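Local coordinates for putative leucoanthocyanidin reductase 1 (Vitis vinifera, PDB 3I6I), which catalyses the NADPH-dependent reduction of leucoanthocyanidins in flavonoid metabolism, as a member of the short-chain dehydrogenase/reductase superfamily, at residues 36-41 with 82-87; 193-198 with 275-280. All coordinates share one frame; numbering follows the deposited sequence. Where two conformers were deposited one is given.

Contact 1: residues 36-41 with 82-87; sequences PTYILA and HEIDIV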
# COMPACT_ATOMS: atom_id res chain seq x y z
N PRO A 36 11.37 -5.90 -17.05
CA PRO A 36 11.88 -4.61 -17.53
C PRO A 36 11.11 -3.49 -16.83
O PRO A 36 9.87 -3.47 -16.90
CB PRO A 36 11.58 -4.62 -19.03
CG PRO A 36 11.19 -6.02 -19.36
CD PRO A 36 10.71 -6.67 -18.12
N THR A 37 11.83 -2.61 -16.15
CA THR A 37 11.21 -1.69 -15.22
C THR A 37 11.62 -0.26 -15.48
O THR A 37 12.80 0.06 -15.49
CB THR A 37 11.54 -2.07 -13.76
OG1 THR A 37 11.09 -3.40 -13.51
CG2 THR A 37 10.84 -1.12 -12.77
N TYR A 38 10.62 0.60 -15.67
CA TYR A 38 10.83 2.01 -15.97
C TYR A 38 10.28 2.80 -14.80
O TYR A 38 9.20 2.49 -14.30
CB TYR A 38 10.06 2.43 -17.24
CG TYR A 38 10.58 1.81 -18.53
CD1 TYR A 38 11.29 2.57 -19.46
CD2 TYR A 38 10.39 0.46 -18.78
CE1 TYR A 38 11.77 2.00 -20.61
CE2 TYR A 38 10.87 -0.12 -19.91
CZ TYR A 38 11.55 0.64 -20.84
OH TYR A 38 12.00 0.01 -21.97
N ILE A 39 11.02 3.80 -14.36
CA ILE A 39 10.69 4.54 -13.15
C ILE A 39 10.45 5.99 -13.51
O ILE A 39 11.35 6.65 -14.06
CB ILE A 39 11.88 4.45 -12.15
CG1 ILE A 39 12.08 2.97 -11.70
CG2 ILE A 39 11.71 5.40 -10.97
CD1 ILE A 39 10.89 2.34 -11.10
N LEU A 40 9.26 6.50 -13.20
CA LEU A 40 8.92 7.88 -13.49
C LEU A 40 9.55 8.80 -12.46
O LEU A 40 9.42 8.55 -11.28
CB LEU A 40 7.40 8.07 -13.51
CG LEU A 40 6.78 9.35 -14.10
CD1 LEU A 40 7.22 9.54 -15.57
CD2 LEU A 40 5.26 9.22 -14.00
N ALA A 41 10.27 9.84 -12.92
CA ALA A 41 10.95 10.79 -12.05
C ALA A 41 10.47 12.21 -12.34
O ALA A 41 10.34 12.60 -13.50
CB ALA A 41 12.48 10.72 -12.29
N HIS A 82 7.88 4.14 -24.89
CA HIS A 82 8.54 3.04 -24.17
C HIS A 82 7.78 1.71 -24.23
O HIS A 82 8.23 0.72 -23.65
CB HIS A 82 8.83 3.49 -22.75
CG HIS A 82 9.76 4.66 -22.67
ND1 HIS A 82 11.09 4.59 -23.04
CD2 HIS A 82 9.54 5.95 -22.32
CE1 HIS A 82 11.66 5.78 -22.89
NE2 HIS A 82 10.74 6.62 -22.45
N GLU A 83 6.68 1.69 -24.98
CA GLU A 83 5.87 0.49 -25.21
C GLU A 83 5.46 -0.17 -23.90
O GLU A 83 5.56 -1.38 -23.72
CB GLU A 83 6.60 -0.48 -26.14
CG GLU A 83 7.05 0.23 -27.39
CD GLU A 83 7.68 -0.68 -28.41
OE1 GLU A 83 6.96 -1.56 -28.94
OE2 GLU A 83 8.88 -0.50 -28.70
N ILE A 84 4.95 0.64 -22.99
CA ILE A 84 4.63 0.16 -21.66
C ILE A 84 3.41 -0.78 -21.68
O ILE A 84 2.39 -0.47 -22.31
CB ILE A 84 4.37 1.34 -20.70
CG1 ILE A 84 5.65 2.18 -20.54
CG2 ILE A 84 3.81 0.84 -19.34
CD1 ILE A 84 6.93 1.38 -20.25
N ASP A 85 3.52 -1.89 -20.95
CA ASP A 85 2.44 -2.88 -20.83
C ASP A 85 1.66 -2.83 -19.51
O ASP A 85 0.43 -3.05 -19.47
CB ASP A 85 3.02 -4.30 -21.03
CG ASP A 85 3.64 -4.47 -22.39
OD1 ASP A 85 2.87 -4.43 -23.38
OD2 ASP A 85 4.90 -4.58 -22.48
N ILE A 86 2.37 -2.51 -18.43
CA ILE A 86 1.89 -2.62 -17.07
C ILE A 86 2.19 -1.30 -16.35
O ILE A 86 3.33 -0.87 -16.33
CB ILE A 86 2.61 -3.77 -16.35
CG1 ILE A 86 2.22 -5.13 -16.96
CG2 ILE A 86 2.29 -3.76 -14.83
CD1 ILE A 86 3.13 -6.26 -16.61
N VAL A 87 1.17 -0.66 -15.78
CA VAL A 87 1.40 0.62 -15.07
C VAL A 87 1.06 0.39 -13.60
O VAL A 87 -0.01 -0.11 -13.28
CB VAL A 87 0.57 1.77 -15.61
CG1 VAL A 87 0.80 3.08 -14.77
CG2 VAL A 87 0.87 2.01 -17.13
O HOH W 1 12.26 2.54 -23.94
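Tyr38 OH reaches a water at 3.2 Å, and the same water lies 2.5 Å from His82 ND1, in the plane of the imidazole; that second separation is short enough to be read with caution. The bridge belongs to the Rossmann fold of the NADPH-binding half. Tyr38 stands on parallel strand 37-41, while 82-87 carries the chain from the end of helix 72-81, through a Schellman motif at Glu83, into strand 86-89. Strand 13-16 runs between these two strands, so the segments meet through side chains alone. With CG anti to its carbonyl carbon (chi1 -68°), the tyrosine sends its ring toward the turn. Its CE1 is 3.6 Å from His82 ND1, the two rings inclined at 46°, neither stacked nor edge-to-face. Tyrosine suits the place, its ring packing among apolar side chains while the hydroxyl meets a water; both Ile84 and Tyr38 also touch Leu14. The turn has a further tie, since Arg12 NH1 bonds to His82 O. With an alanine here in place of Tyr38, the water beside His82 would probably lose its tie to the hydroxyl, and Ile84 the ring against which it packs. Here the tip of the isoleucine makes a CH-pi contact over one ring face, CD1 being 4.2 Å from the centroid of Tyr38, displaced toward the rim.

Contact 2: residues 193-198 with 275-280; sequences AYFVAG and DIFIKG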
# COMPACT_ATOMS: atom_id res chain seq x y z
N ALA A 193 -6.07 -7.40 12.81
CA ALA A 193 -5.61 -6.76 11.57
C ALA A 193 -4.58 -7.67 10.94
O ALA A 193 -4.07 -8.58 11.60
CB ALA A 193 -5.02 -5.40 11.87
N TYR A 194 -4.28 -7.47 9.65
CA TYR A 194 -3.22 -8.21 8.97
C TYR A 194 -2.01 -7.32 8.76
O TYR A 194 -2.12 -6.23 8.24
CB TYR A 194 -3.69 -8.75 7.62
CG TYR A 194 -4.74 -9.82 7.70
CD1 TYR A 194 -6.09 -9.52 7.56
CD2 TYR A 194 -4.39 -11.15 7.92
CE1 TYR A 194 -7.06 -10.51 7.65
CE2 TYR A 194 -5.34 -12.13 7.97
CZ TYR A 194 -6.67 -11.81 7.85
OH TYR A 194 -7.54 -12.85 7.95
N PHE A 195 -0.86 -7.80 9.18
CA PHE A 195 0.41 -7.07 9.06
C PHE A 195 1.32 -7.77 8.07
O PHE A 195 1.51 -8.99 8.10
CB PHE A 195 1.11 -6.97 10.43
CG PHE A 195 0.28 -6.27 11.45
CD1 PHE A 195 0.33 -4.90 11.59
CD2 PHE A 195 -0.63 -6.99 12.24
CE1 PHE A 195 -0.45 -4.25 12.53
CE2 PHE A 195 -1.43 -6.33 13.18
CZ PHE A 195 -1.33 -4.95 13.33
N VAL A 196 1.86 -6.98 7.16
CA VAL A 196 2.62 -7.51 6.03
C VAL A 196 3.94 -6.77 5.91
O VAL A 196 3.99 -5.50 5.91
CB VAL A 196 1.83 -7.34 4.74
CG1 VAL A 196 2.58 -7.99 3.56
CG2 VAL A 196 0.42 -7.92 4.88
N ALA A 197 5.03 -7.52 5.81
CA ALA A 197 6.31 -6.90 5.54
C ALA A 197 6.30 -6.09 4.24
O ALA A 197 5.78 -6.52 3.23
CB ALA A 197 7.45 -7.95 5.47
N GLY A 198 6.93 -4.92 4.28
CA GLY A 198 7.20 -4.17 3.06
C GLY A 198 7.69 -5.00 1.87
O GLY A 198 7.21 -4.85 0.74
N ASP A 275 -10.93 2.79 12.04
CA ASP A 275 -11.57 1.83 11.15
C ASP A 275 -11.03 0.41 11.38
O ASP A 275 -11.81 -0.56 11.41
CB ASP A 275 -11.43 2.26 9.69
CG ASP A 275 -12.59 1.78 8.80
OD1 ASP A 275 -13.69 1.31 9.29
OD2 ASP A 275 -12.40 1.89 7.56
N ILE A 276 -9.71 0.30 11.47
CA ILE A 276 -9.04 -0.99 11.65
C ILE A 276 -9.29 -1.56 13.02
O ILE A 276 -9.76 -2.71 13.11
CB ILE A 276 -7.55 -0.90 11.41
CG1 ILE A 276 -7.20 -0.40 10.00
CG2 ILE A 276 -6.83 -2.23 11.79
CD1 ILE A 276 -5.73 0.09 9.89
N PHE A 277 -8.95 -0.80 14.06
CA PHE A 277 -8.83 -1.35 15.42
C PHE A 277 -10.06 -1.21 16.29
O PHE A 277 -10.16 -1.88 17.33
CB PHE A 277 -7.58 -0.82 16.09
CG PHE A 277 -6.32 -1.26 15.41
CD1 PHE A 277 -5.91 -2.59 15.47
CD2 PHE A 277 -5.58 -0.40 14.66
CE1 PHE A 277 -4.78 -3.00 14.82
CE2 PHE A 277 -4.45 -0.81 13.98
CZ PHE A 277 -4.02 -2.12 14.08
N ILE A 278 -10.98 -0.36 15.89
CA ILE A 278 -12.30 -0.29 16.52
C ILE A 278 -13.34 -1.04 15.70
O ILE A 278 -14.08 -1.85 16.24
CB ILE A 278 -12.74 1.17 16.83
CG1 ILE A 278 -11.72 1.86 17.75
CG2 ILE A 278 -14.18 1.25 17.37
CD1 ILE A 278 -11.41 1.22 19.11
N LYS A 279 -13.41 -0.79 14.39
CA LYS A 279 -14.51 -1.31 13.59
C LYS A 279 -14.19 -2.62 12.84
O LYS A 279 -15.09 -3.20 12.29
CB LYS A 279 -15.02 -0.24 12.62
CG LYS A 279 -15.46 1.03 13.34
CD LYS A 279 -16.50 1.80 12.62
CE LYS A 279 -15.88 2.48 11.45
NZ LYS A 279 -16.88 3.18 10.60
N GLY A 280 -12.94 -3.06 12.84
CA GLY A 280 -12.59 -4.35 12.25
C GLY A 280 -12.63 -4.35 10.74
O GLY A 280 -12.95 -5.40 10.15
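The C-terminal part of helix 266-277 packs on strand 193-196, the middle strand of the small mixed sheet, and the joint is purely apolar. Ala193 and Phe195, two residues apart on the strand, both reach the helix. The methyl of Ala193 is small enough to let the helix come close: its CB meets Ile276 CG2 at 3.7 Å and Phe277 CE1 at 3.8 Å. Farther along, Phe195 and Phe277 extend toward each other from opposite directions, and CZ of Phe195 comes 4.0 Å from CZ of Phe277, at the edge of the Phe277 ring and near its plane. That ring is also covered from within its own helix, because CG2 of Ile276 sits over its centre, 3.4 Å above the plane. Placed anti to the backbone N, this methyl branch serves Ala193 and Phe277 at once. Leu233 and Ile230 of helix 230-241 touch Phe195 and Phe277 respectively, continuing the apolar layer. Phenylalanine and isoleucine suit this buried joint, having no polar side-chain atoms to satisfy. The side chain of Ile276 is about 7 Å from the bound NADPH, so the joint probably lies beside the cofactor cleft; a helix packed on a small sheet in this way is consistent with the smaller domain of PCBER-like reductases.

Overall arrangement
From the N terminus, the chain passes through strand 13-16 and helix 21-32 before contact 1 opens on strand 37-41. Forty residues later, after helix 48-59, strand 63-66 and helix 72-81, the turn before strand 86-89 closes that loop beside the parallel Rossmann sheet. Contact 2 opens only afterwards, at 193-198, and closes at 275-280 over 76 residues that hold most of helix 198-208 and all of helices 230-241 and 252-260. The two loops therefore follow in series, neither nesting nor crossing. Their centres lie 31 Å apart on opposite sides of the chain's centre: contact 1 ties strand 37-41 to the turn between helix 72-81 and strand 86-89, contact 2 joins helix 266-277 to the mixed sheet.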